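Local coordinates for putative uncharacterized protein (Mycobacterium avium, PDB 2Z6V) that is of unknown function but, as a member of the sulfotransferase family, probably transfers a sulfuryl group from the nucleotide donor PAPS to an acceptor molecule, at residues Asn26-Thr29 / Ala30-Phe34; His91-Ile94 / Gln95-Glu99; Pro209-Arg212 / Tyr213-Leu217; Tyr227-Gln230 / Lys231-Gln235. One frame throughout, in Å; residues are numbered along the deposited sequence.

In the fold
All four contacts are local, made within a few residues along a helix or at its ends. Contacts 1 and 3 mark helix starts: at 26-34 a side-chain capping box is made, whereas at 209-217 the N-cap aspartate pairs with an arginine instead. Contact 2 lies at the surface, in the last turn of helix 70-96, and relies on rings and backbone bonds. Contact 4 is the buried one, well inside helix 224-238, with its tyrosines and glutamine tied to other parts of the chain. Contacts 2 and 4 touch, Ile94 CD1 packing on Arg232 CB at 3.8 Å; the other pairs stay about 9 Å or more apart at their nearest atoms.

Contact 1: residues Asn26-Thr29 / Ala30-Phe34; sequences NITT and ADDVF
Thr29 and Asp32 form a capping box at the start of helix 30-41, with Thr29 in the N-cap position. Ala30 opens the first turn; its methyl group is turned from the loop and packs on Leu55 of helix 50-64. At Asp31 the backbone N makes a weak bond to Thr29 OG1, while the carboxylate is engaged elsewhere through its salt bridge to Arg52.

Asp32 supplies the acid of the box. Its OD2 accepts from Thr28 N at 3.0 Å and from Thr29 N at 2.9 Å, both on its anti side, and the two donors arrive from opposite faces of the carboxylate plane. One oxygen thus gathers two successive amides of the loop, which fixes the turn leading into the helix. CG of Asp32 sits anti to its carbonyl carbon (chi1 -68°), and this directs the carboxylate back over the N-cap. In return Asp32 N reaches Thr29 OG1 at 3.4 Å, a weak bond, and so completes the reciprocal pattern. The threonine hydroxyl can face these amides because OG1 stands between the backbone N and the carbonyl carbon (chi1 70°). It also makes a weak bond to Asp32 OD2.

Val33 brings both backbone and apolar support. Its N makes a weak but fairly straight bond (158°) to Thr29 O, the first full helical turn. Beyond the polar cluster Ile27 leans on Leu77 and Val33 on Thr81, both in helix 70-96, and the two residues also touch each other, Ile27 CG2 lying 3.7 Å from Val33 CG2.

Contact 2: residues His91-Ile94 / Gln95-Glu99; sequences HAYI and QDHPE
Tyr93 and His97, one helical turn apart, lay their rings against each other at a slant. The imidazole presents CD2 to one face of the phenol ring, 3.4 Å from Tyr93 CZ, and it lies off the ring centre, toward the rim. The centroids are 4.3 Å apart and the planes meet at 33°, an oblique pairing that is neither a parallel stack nor edge-to-face. Tyr93 CG is anti to its backbone N (chi1 -167°), which swings the ring along the helix toward its C-terminal end and brings it to the imidazole.

A second side-chain pair lies elsewhere on the same turn. Gln95 CG rests over a face of the His91 ring, 4.0 Å from its centroid, a CH-pi contact. The glutamine chain bends at chi2, and its amide plane ends up within 18° of the imidazole plane, so the two flat groups are nearly parallel in plane although the side chains cross.

The backbone positions both pairs. Gln95 N donates to His91 O at 3.1 Å and Asp96 N to Ala92 O at 3.2 Å, regular alpha-helical bonds. At His97 the pattern changes: its N has a weak bond to Tyr93 O and a firmer one to Ile94 O at 2.9 Å, reached from above the carbonyl plane. Pro98 N, which has no hydrogen to donate, follows at 3.0 Å from that same Ile94 O.

Outward, Tyr93 touches Ile144 and Pro146 in a loop, and Ile94 faces helix 224-238. The shift from i+4 to i+3 bonding at His97, with a proline following, is a common way for an alpha-helix to end, here at the C-terminus of helix 70-96.

Contact 3: residues Pro209-Arg212 / Tyr213-Leu217; sequences PTDR and YARWL
Asp211 and Arg215 meet across the first turn of helix 212-219 through backbone and side chain together. The main-chain bond is the stronger: Arg215 N donates to Asp211 O at 2.9 Å. The side chains add a salt bridge, in which Arg215 NH1 points at Asp211 OD2 over 3.5 Å. That bond is weak in length but straight, with an N-H...O angle of 167°, and OD2 lies at the edge of the guanidinium, near its plane. The carboxylate is turned 58° from the guanidinium, so the two groups share one N-H...O line and do not lie flat against each other.

The aliphatic part of the arginine crosses the acid, CD and CG being its atoms nearest Asp211 OD2. With CG of Asp211 between its backbone N and carbonyl carbon (chi1 72°), the carboxylate is turned to the Arg215 chain. Although Asp211 occupies the N-cap position, its side chain makes no capping bond.

Arg212 O is the other acceptor of the turn. It takes Trp216 N at 3.0 Å and, more weakly, Arg215 N, which is therefore shared between two carbonyls. The polar ends of the flanking residues are satisfied elsewhere: Arg212 NH2 has a salt bridge to Asp60, Thr210 OG1 a hydrogen bond to Glu61, and Tyr213 OH one from Gly201 N. Ala214, on the same turn, has its side chain about 5 Å from a bound palmitic acid.

The helix start is therefore held chiefly by backbone bonds and by ties to helix 50-64. The Asp211 carboxylate, near a helix N-terminus and facing Arg215, would be favoured as an anion, but the long NH1 - OD2 distance suggests a modest contribution from this pair.

Contact 4: residues Tyr227-Gln230 / Lys231-Gln235; sequences YEYQ and KRYLQ
Tyr229 and Tyr233 supply the aromatic part of this contact, one turn apart on helix 224-238. The edge of Tyr233 is directed at the face of Tyr229 in an offset edge-to-face pair, with centroids 5.6 Å apart and planes at 77°. CD1 of Tyr233 does the touching, 3.6 Å from Tyr229 CZ near the hydroxyl end of the ring.

Among the charged groups, Arg232 lies at about a right angle to Tyr229. Its NH1 comes to the ring edge, 3.4 Å from Tyr229 CD1, and one guanidinium face lies over Tyr229 CA. The cation-pi partner of the Tyr229 ring is a different residue, Arg87. Arg232 chi1 of -74° folds the chain back along the preceding turn to place the guanidinium there.

In van der Waals contact, Gln230 and Leu234 run side by side in the same direction, Leu234 CD1 lying 3.8 Å from Gln230 NE2.

Backbone bonds bind the whole together. Tyr233 N donates to Tyr229 O at 2.9 Å and Leu234 N to Gln230 O at 2.8 Å. Lys231 N reaches Tyr227 O at 3.1 Å, whereas Arg232 N to Glu228 O is weak.

Buried polar tips find partners elsewhere in the chain: Tyr229 OH with Gln197, Tyr233 OH with Gln139 O, Gln230 OE1 with His195. Around the helix, Tyr227 packs on helix 256-262, Tyr229 and Tyr233 meet Ile194 of helix 192-195, and Leu234 lies on strand 244-248 of the parallel sheet.

Contact 1: residues Asn26-Thr29 / Ala30-Phe34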
loop_
_atom_site.group_PDB
_atom_site.type_symbol
_atom_site.label_atom_id
_atom_site.label_comp_id
_atom_site.label_asym_id
_atom_site.label_seq_id
_atom_site.Cartn_x
_atom_site.Cartn_y
_atom_site.Cartn_z
ATOM N N ASN A 26 24.254 -17.764 -2.662
ATOM C CA ASN A 26 23.993 -18.873 -1.754
ATOM C C ASN A 26 22.638 -18.771 -1.051
ATOM O O ASN A 26 22.439 -19.359 0.014
ATOM C CB ASN A 26 25.109 -18.942 -0.706
ATOM C CG ASN A 26 26.501 -18.958 -1.328
ATOM O OD1 ASN A 26 27.511 -18.840 -0.627
ATOM N ND2 ASN A 26 26.559 -19.107 -2.652
ATOM N N ILE A 27 21.713 -18.017 -1.636
ATOM C CA ILE A 27 20.385 -17.868 -1.050
ATOM C C ILE A 27 19.416 -18.851 -1.696
ATOM O O ILE A 27 18.911 -18.622 -2.796
ATOM C CB ILE A 27 19.851 -16.431 -1.218
ATOM C CG1 ILE A 27 20.661 -15.481 -0.332
ATOM C CG2 ILE A 27 18.363 -16.380 -0.867
ATOM C CD1 ILE A 27 20.161 -14.060 -0.337
ATOM N N THR A 28 19.160 -19.947 -0.995
ATOM C CA THR A 28 18.275 -20.979 -1.506
ATOM C C THR A 28 16.972 -21.103 -0.707
ATOM O O THR A 28 15.953 -21.542 -1.247
ATOM C CB THR A 28 19.028 -22.346 -1.558
ATOM O OG1 THR A 28 18.120 -23.393 -1.920
ATOM C CG2 THR A 28 19.670 -22.662 -0.214
ATOM N N THR A 29 16.996 -20.701 0.562
ATOM C CA THR A 29 15.801 -20.780 1.401
ATOM C C THR A 29 15.466 -19.482 2.132
ATOM O O THR A 29 16.240 -18.527 2.131
ATOM C CB THR A 29 15.933 -21.874 2.476
ATOM O OG1 THR A 29 16.908 -21.472 3.449
ATOM C CG2 THR A 29 16.354 -23.187 1.852
ATOM N N ALA A 30 14.302 -19.467 2.770
ATOM C CA ALA A 30 13.857 -18.310 3.528
ATOM C C ALA A 30 14.794 -18.083 4.707
ATOM O O ALA A 30 15.028 -16.943 5.115
ATOM C CB ALA A 30 12.441 -18.526 4.026
ATOM N N ASP A 31 15.333 -19.170 5.254
ATOM C CA ASP A 31 16.242 -19.061 6.392
ATOM C C ASP A 31 17.562 -18.395 6.004
ATOM O O ASP A 31 18.195 -17.742 6.834
ATOM C CB ASP A 31 16.504 -20.440 7.006
ATOM C CG ASP A 31 15.282 -21.008 7.721
ATOM O OD1 ASP A 31 14.704 -20.306 8.586
ATOM O OD2 ASP A 31 14.905 -22.161 7.423
ATOM N N ASP A 32 17.975 -18.564 4.749
ATOM C CA ASP A 32 19.209 -17.946 4.273
ATOM C C ASP A 32 18.993 -16.444 4.222
ATOM O O ASP A 32 19.875 -15.661 4.580
ATOM C CB ASP A 32 19.579 -18.446 2.873
ATOM C CG ASP A 32 19.988 -19.911 2.859
ATOM O OD1 ASP A 32 20.753 -20.336 3.759
ATOM O OD2 ASP A 32 19.552 -20.631 1.934
ATOM N N VAL A 33 17.809 -16.050 3.761
ATOM C CA VAL A 33 17.442 -14.646 3.678
ATOM C C VAL A 33 17.474 -14.095 5.104
ATOM O O VAL A 33 17.966 -12.993 5.353
ATOM C CB VAL A 33 16.021 -14.488 3.082
ATOM C CG1 VAL A 33 15.556 -13.041 3.176
ATOM C CG2 VAL A 33 16.022 -14.939 1.637
ATOM N N PHE A 34 16.960 -14.881 6.043
ATOM C CA PHE A 34 16.943 -14.464 7.429
ATOM C C PHE A 34 18.363 -14.221 7.928
ATOM O O PHE A 34 18.630 -13.200 8.568
ATOM C CB PHE A 34 16.274 -15.518 8.307
ATOM C CG PHE A 34 16.166 -15.117 9.750
ATOM C CD1 PHE A 34 15.019 -14.505 10.230
ATOM C CD2 PHE A 34 17.222 -15.336 10.628
ATOM C CE1 PHE A 34 14.923 -14.114 11.573
ATOM C CE2 PHE A 34 17.140 -14.950 11.971
ATOM C CZ PHE A 34 15.990 -14.338 12.444
#

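Contact 2: residues His91-Ile94 / Gln95-Glu99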
loop_
_atom_site.group_PDB
_atom_site.type_symbol
_atom_site.label_atom_id
_atom_site.label_comp_id
_atom_site.label_asym_id
_atom_site.label_seq_id
_atom_site.Cartn_x
_atom_site.Cartn_y
_atom_site.Cartn_z
ATOM N N HIS A 91 11.415 -5.491 16.141
ATOM C CA HIS A 91 11.292 -6.426 17.245
ATOM C C HIS A 91 12.293 -6.119 18.345
ATOM O O HIS A 91 11.966 -6.193 19.531
ATOM C CB HIS A 91 11.480 -7.863 16.767
ATOM C CG HIS A 91 11.445 -8.862 17.878
ATOM N ND1 HIS A 91 12.587 -9.356 18.473
ATOM C CD2 HIS A 91 10.404 -9.380 18.573
ATOM C CE1 HIS A 91 12.251 -10.131 19.488
ATOM N NE2 HIS A 91 10.933 -10.160 19.571
ATOM N N ALA A 92 13.516 -5.775 17.955
ATOM C CA ALA A 92 14.552 -5.460 18.938
ATOM C C ALA A 92 14.145 -4.217 19.722
ATOM O O ALA A 92 14.331 -4.145 20.941
ATOM C CB ALA A 92 15.895 -5.233 18.245
ATOM N N TYR A 93 13.574 -3.245 19.013
ATOM C CA TYR A 93 13.147 -2.009 19.642
ATOM C C TYR A 93 12.023 -2.243 20.650
ATOM O O TYR A 93 12.081 -1.762 21.785
ATOM C CB TYR A 93 12.677 -1.005 18.588
ATOM C CG TYR A 93 12.512 0.386 19.148
ATOM C CD1 TYR A 93 13.626 1.187 19.403
ATOM C CD2 TYR A 93 11.247 0.883 19.470
ATOM C CE1 TYR A 93 13.487 2.452 19.964
ATOM C CE2 TYR A 93 11.093 2.149 20.035
ATOM C CZ TYR A 93 12.218 2.929 20.276
ATOM O OH TYR A 93 12.079 4.186 20.816
ATOM N N ILE A 94 10.996 -2.976 20.235
ATOM C CA ILE A 94 9.878 -3.244 21.131
ATOM C C ILE A 94 10.343 -3.953 22.399
ATOM O O ILE A 94 9.884 -3.620 23.496
ATOM C CB ILE A 94 8.778 -4.068 20.432
ATOM C CG1 ILE A 94 8.130 -3.218 19.336
ATOM C CG2 ILE A 94 7.719 -4.487 21.436
ATOM C CD1 ILE A 94 7.058 -3.940 18.554
ATOM N N GLN A 95 11.253 -4.919 22.259
ATOM C CA GLN A 95 11.767 -5.617 23.428
ATOM C C GLN A 95 12.388 -4.607 24.397
ATOM O O GLN A 95 12.209 -4.720 25.604
ATOM C CB GLN A 95 12.808 -6.666 23.034
ATOM C CG GLN A 95 12.252 -7.868 22.282
ATOM C CD GLN A 95 10.991 -8.436 22.929
ATOM O OE1 GLN A 95 9.894 -7.892 22.759
ATOM N NE2 GLN A 95 11.144 -9.525 23.686
ATOM N N ASP A 96 13.106 -3.615 23.875
ATOM C CA ASP A 96 13.718 -2.596 24.731
ATOM C C ASP A 96 12.726 -1.529 25.187
ATOM O O ASP A 96 13.050 -0.722 26.058
ATOM C CB ASP A 96 14.879 -1.875 24.026
ATOM C CG ASP A 96 16.096 -2.755 23.834
ATOM O OD1 ASP A 96 16.365 -3.616 24.702
ATOM O OD2 ASP A 96 16.801 -2.570 22.820
ATOM N N HIS A 97 11.531 -1.512 24.600
ATOM C CA HIS A 97 10.522 -0.510 24.960
ATOM C C HIS A 97 9.110 -1.111 24.994
ATOM O O HIS A 97 8.228 -0.713 24.221
ATOM C CB HIS A 97 10.581 0.651 23.961
ATOM C CG HIS A 97 11.914 1.336 23.915
ATOM N ND1 HIS A 97 12.316 2.248 24.866
ATOM C CD2 HIS A 97 12.962 1.191 23.069
ATOM C CE1 HIS A 97 13.553 2.634 24.611
ATOM N NE2 HIS A 97 13.968 2.008 23.527
ATOM N N PRO A 98 8.878 -2.069 25.915
ATOM C CA PRO A 98 7.582 -2.746 26.066
ATOM C C PRO A 98 6.411 -1.771 26.206
ATOM O O PRO A 98 5.327 -2.007 25.674
ATOM C CB PRO A 98 7.773 -3.589 27.327
ATOM C CG PRO A 98 9.262 -3.784 27.420
ATOM C CD PRO A 98 9.793 -2.441 27.014
ATOM N N GLU A 99 6.639 -0.671 26.912
ATOM C CA GLU A 99 5.593 0.323 27.130
ATOM C C GLU A 99 4.836 0.767 25.873
ATOM O O GLU A 99 3.655 1.088 25.961
ATOM C CB GLU A 99 6.163 1.564 27.825
ATOM C CG GLU A 99 7.146 2.352 26.979
ATOM C CD GLU A 99 8.582 1.932 27.209
ATOM O OE1 GLU A 99 8.809 0.756 27.586
ATOM O OE2 GLU A 99 9.484 2.781 27.001
#

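Contact 3: residues Pro209-Arg212 / Tyr213-Leu217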
loop_
_atom_site.group_PDB
_atom_site.type_symbol
_atom_site.label_atom_id
_atom_site.label_comp_id
_atom_site.label_asym_id
_atom_site.label_seq_id
_atom_site.Cartn_x
_atom_site.Cartn_y
_atom_site.Cartn_z
ATOM N N PRO A 209 6.210 -13.704 -11.660
ATOM C CA PRO A 209 5.624 -14.033 -12.961
ATOM C C PRO A 209 4.286 -14.758 -12.909
ATOM O O PRO A 209 3.455 -14.605 -13.801
ATOM C CB PRO A 209 6.720 -14.865 -13.618
ATOM C CG PRO A 209 7.325 -15.580 -12.452
ATOM C CD PRO A 209 7.446 -14.474 -11.433
ATOM N N THR A 210 4.079 -15.550 -11.866
ATOM C CA THR A 210 2.831 -16.291 -11.726
ATOM C C THR A 210 1.914 -15.656 -10.689
ATOM O O THR A 210 2.202 -14.583 -10.155
ATOM C CB THR A 210 3.100 -17.739 -11.311
ATOM O OG1 THR A 210 3.892 -17.748 -10.116
ATOM C CG2 THR A 210 3.835 -18.480 -12.421
ATOM N N ASP A 211 0.807 -16.331 -10.403
ATOM C CA ASP A 211 -0.154 -15.829 -9.436
ATOM C C ASP A 211 -0.265 -16.762 -8.235
ATOM O O ASP A 211 -1.216 -16.671 -7.463
ATOM C CB ASP A 211 -1.526 -15.656 -10.099
ATOM C CG ASP A 211 -2.209 -16.979 -10.389
ATOM O OD1 ASP A 211 -1.506 -17.979 -10.642
ATOM O OD2 ASP A 211 -3.455 -17.018 -10.379
ATOM N N ARG A 212 0.701 -17.661 -8.073
ATOM C CA ARG A 212 0.666 -18.570 -6.940
ATOM C C ARG A 212 0.698 -17.793 -5.626
ATOM O O ARG A 212 -0.109 -18.047 -4.733
ATOM C CB ARG A 212 1.841 -19.552 -6.967
ATOM C CG ARG A 212 1.864 -20.453 -5.732
ATOM C CD ARG A 212 3.016 -21.456 -5.718
ATOM N NE ARG A 212 4.324 -20.811 -5.827
ATOM C CZ ARG A 212 5.463 -21.346 -5.396
ATOM N NH1 ARG A 212 5.459 -22.540 -4.815
ATOM N NH2 ARG A 212 6.606 -20.691 -5.558
ATOM N N TYR A 213 1.624 -16.847 -5.503
ATOM C CA TYR A 213 1.717 -16.065 -4.276
ATOM C C TYR A 213 0.411 -15.317 -3.991
ATOM O O TYR A 213 -0.061 -15.304 -2.852
ATOM C CB TYR A 213 2.880 -15.067 -4.339
ATOM C CG TYR A 213 2.975 -14.200 -3.106
ATOM C CD1 TYR A 213 3.555 -14.681 -1.931
ATOM C CD2 TYR A 213 2.402 -12.930 -3.085
ATOM C CE1 TYR A 213 3.552 -13.919 -0.757
ATOM C CE2 TYR A 213 2.390 -12.160 -1.922
ATOM C CZ TYR A 213 2.962 -12.660 -0.761
ATOM O OH TYR A 213 2.902 -11.913 0.394
ATOM N N ALA A 214 -0.172 -14.702 -5.018
ATOM C CA ALA A 214 -1.419 -13.961 -4.847
ATOM C C ALA A 214 -2.610 -14.845 -4.453
ATOM O O ALA A 214 -3.483 -14.419 -3.701
ATOM C CB ALA A 214 -1.750 -13.187 -6.123
ATOM N N ARG A 215 -2.654 -16.071 -4.963
ATOM C CA ARG A 215 -3.762 -16.953 -4.639
ATOM C C ARG A 215 -3.611 -17.452 -3.217
ATOM O O ARG A 215 -4.602 -17.686 -2.520
ATOM C CB ARG A 215 -3.829 -18.130 -5.618
ATOM C CG ARG A 215 -4.140 -17.715 -7.065
ATOM C CD ARG A 215 -4.359 -18.922 -7.976
ATOM N NE ARG A 215 -5.712 -19.465 -7.846
ATOM C CZ ARG A 215 -6.764 -19.042 -8.546
ATOM N NH1 ARG A 215 -6.626 -18.069 -9.443
ATOM N NH2 ARG A 215 -7.962 -19.582 -8.337
ATOM N N TRP A 216 -2.365 -17.592 -2.780
ATOM C CA TRP A 216 -2.095 -18.061 -1.430
ATOM C C TRP A 216 -2.523 -16.987 -0.457
ATOM O O TRP A 216 -3.197 -17.255 0.540
ATOM C CB TRP A 216 -0.606 -18.326 -1.235
ATOM C CG TRP A 216 -0.231 -18.530 0.210
ATOM C CD1 TRP A 216 -0.483 -19.637 0.977
ATOM C CD2 TRP A 216 0.438 -17.590 1.069
ATOM N NE1 TRP A 216 -0.012 -19.443 2.258
ATOM C CE2 TRP A 216 0.557 -18.199 2.343
ATOM C CE3 TRP A 216 0.949 -16.296 0.885
ATOM C CZ2 TRP A 216 1.169 -17.556 3.431
ATOM C CZ3 TRP A 216 1.560 -15.654 1.965
ATOM C CH2 TRP A 216 1.663 -16.289 3.224
ATOM N N LEU A 217 -2.121 -15.763 -0.775
ATOM C CA LEU A 217 -2.408 -14.604 0.051
ATOM C C LEU A 217 -3.896 -14.390 0.275
ATOM O O LEU A 217 -4.338 -14.233 1.408
ATOM C CB LEU A 217 -1.801 -13.351 -0.584
ATOM C CG LEU A 217 -1.856 -12.084 0.271
ATOM C CD1 LEU A 217 -0.991 -12.255 1.519
ATOM C CD2 LEU A 217 -1.385 -10.906 -0.559
#

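Contact 4: residues Tyr227-Gln230 / Lys231-Gln235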
loop_
_atom_site.group_PDB
_atom_site.type_symbol
_atom_site.label_atom_id
_atom_site.label_comp_id
_atom_site.label_asym_id
_atom_site.label_seq_id
_atom_site.Cartn_x
_atom_site.Cartn_y
_atom_site.Cartn_z
ATOM N N TYR A 227 -1.743 -7.838 10.467
ATOM C CA TYR A 227 -2.398 -6.680 11.046
ATOM C C TYR A 227 -1.940 -6.453 12.472
ATOM O O TYR A 227 -1.832 -5.308 12.913
ATOM C CB TYR A 227 -3.923 -6.807 10.959
ATOM C CG TYR A 227 -4.439 -6.417 9.596
ATOM C CD1 TYR A 227 -4.473 -7.338 8.553
ATOM C CD2 TYR A 227 -4.787 -5.093 9.317
ATOM C CE1 TYR A 227 -4.833 -6.948 7.258
ATOM C CE2 TYR A 227 -5.146 -4.691 8.033
ATOM C CZ TYR A 227 -5.162 -5.622 7.008
ATOM O OH TYR A 227 -5.485 -5.227 5.727
ATOM N N GLU A 228 -1.640 -7.533 13.187
ATOM C CA GLU A 228 -1.172 -7.399 14.560
ATOM C C GLU A 228 0.195 -6.747 14.530
ATOM O O GLU A 228 0.549 -5.983 15.431
ATOM C CB GLU A 228 -1.095 -8.761 15.238
ATOM C CG GLU A 228 -2.411 -9.210 15.849
ATOM C CD GLU A 228 -2.483 -10.711 16.004
ATOM O OE1 GLU A 228 -1.453 -11.304 16.403
ATOM O OE2 GLU A 228 -3.565 -11.291 15.731
ATOM N N TYR A 229 0.962 -7.047 13.486
ATOM C CA TYR A 229 2.278 -6.452 13.327
ATOM C C TYR A 229 2.104 -4.959 13.013
ATOM O O TYR A 229 2.807 -4.104 13.562
ATOM C CB TYR A 229 3.041 -7.139 12.192
ATOM C CG TYR A 229 4.403 -6.528 11.923
ATOM C CD1 TYR A 229 5.368 -6.460 12.930
ATOM C CD2 TYR A 229 4.714 -5.981 10.673
ATOM C CE1 TYR A 229 6.601 -5.857 12.706
ATOM C CE2 TYR A 229 5.946 -5.378 10.439
ATOM C CZ TYR A 229 6.884 -5.316 11.463
ATOM O OH TYR A 229 8.101 -4.708 11.246
ATOM N N GLN A 230 1.151 -4.634 12.146
ATOM C CA GLN A 230 0.950 -3.233 11.809
ATOM C C GLN A 230 0.682 -2.400 13.052
ATOM O O GLN A 230 1.252 -1.319 13.209
ATOM C CB GLN A 230 -0.197 -3.048 10.821
ATOM C CG GLN A 230 -0.251 -1.637 10.288
ATOM C CD GLN A 230 -1.440 -1.389 9.401
ATOM O OE1 GLN A 230 -2.013 -2.324 8.837
ATOM N NE2 GLN A 230 -1.813 -0.120 9.250
ATOM N N LYS A 231 -0.180 -2.896 13.936
ATOM C CA LYS A 231 -0.501 -2.169 15.165
ATOM C C LYS A 231 0.748 -1.903 16.013
ATOM O O LYS A 231 0.945 -0.792 16.508
ATOM C CB LYS A 231 -1.547 -2.937 15.978
ATOM C CG LYS A 231 -1.841 -2.330 17.346
ATOM C CD LYS A 231 -3.214 -2.754 17.861
ATOM C CE LYS A 231 -3.537 -2.068 19.182
ATOM N NZ LYS A 231 -5.004 -1.900 19.403
ATOM N N ARG A 232 1.596 -2.915 16.173
ATOM C CA ARG A 232 2.831 -2.760 16.944
ATOM C C ARG A 232 3.728 -1.717 16.270
ATOM O O ARG A 232 4.335 -0.871 16.932
ATOM C CB ARG A 232 3.578 -4.097 17.035
ATOM C CG ARG A 232 2.961 -5.111 17.990
ATOM C CD ARG A 232 3.833 -6.349 18.095
ATOM N NE ARG A 232 3.244 -7.481 17.387
ATOM C CZ ARG A 232 3.858 -8.167 16.436
ATOM N NH1 ARG A 232 5.085 -7.839 16.072
ATOM N NH2 ARG A 232 3.243 -9.179 15.850
ATOM N N TYR A 233 3.801 -1.792 14.943
ATOM C CA TYR A 233 4.591 -0.868 14.155
ATOM C C TYR A 233 4.094 0.546 14.443
ATOM O O TYR A 233 4.882 1.436 14.766
ATOM C CB TYR A 233 4.404 -1.168 12.673
ATOM C CG TYR A 233 5.558 -0.780 11.785
ATOM C CD1 TYR A 233 6.503 -1.735 11.395
ATOM C CD2 TYR A 233 5.678 0.513 11.281
ATOM C CE1 TYR A 233 7.540 -1.415 10.510
ATOM C CE2 TYR A 233 6.710 0.852 10.393
ATOM C CZ TYR A 233 7.637 -0.121 10.009
ATOM O OH TYR A 233 8.648 0.182 9.124
ATOM N N LEU A 234 2.786 0.752 14.322
ATOM C CA LEU A 234 2.215 2.068 14.569
ATOM C C LEU A 234 2.433 2.521 16.011
ATOM O O LEU A 234 2.635 3.709 16.267
ATOM C CB LEU A 234 0.724 2.071 14.224
ATOM C CG LEU A 234 0.445 1.789 12.743
ATOM C CD1 LEU A 234 -1.047 1.760 12.506
ATOM C CD2 LEU A 234 1.095 2.861 11.884
ATOM N N GLN A 235 2.420 1.586 16.955
ATOM C CA GLN A 235 2.640 1.958 18.350
ATOM C C GLN A 235 4.074 2.447 18.569
ATOM O O GLN A 235 4.330 3.268 19.451
ATOM C CB GLN A 235 2.321 0.778 19.276
ATOM C CG GLN A 235 0.834 0.472 19.359
ATOM C CD GLN A 235 0.551 -0.825 20.065
ATOM O OE1 GLN A 235 1.025 -1.881 19.651
ATOM N NE2 GLN A 235 -0.228 -0.758 21.140
#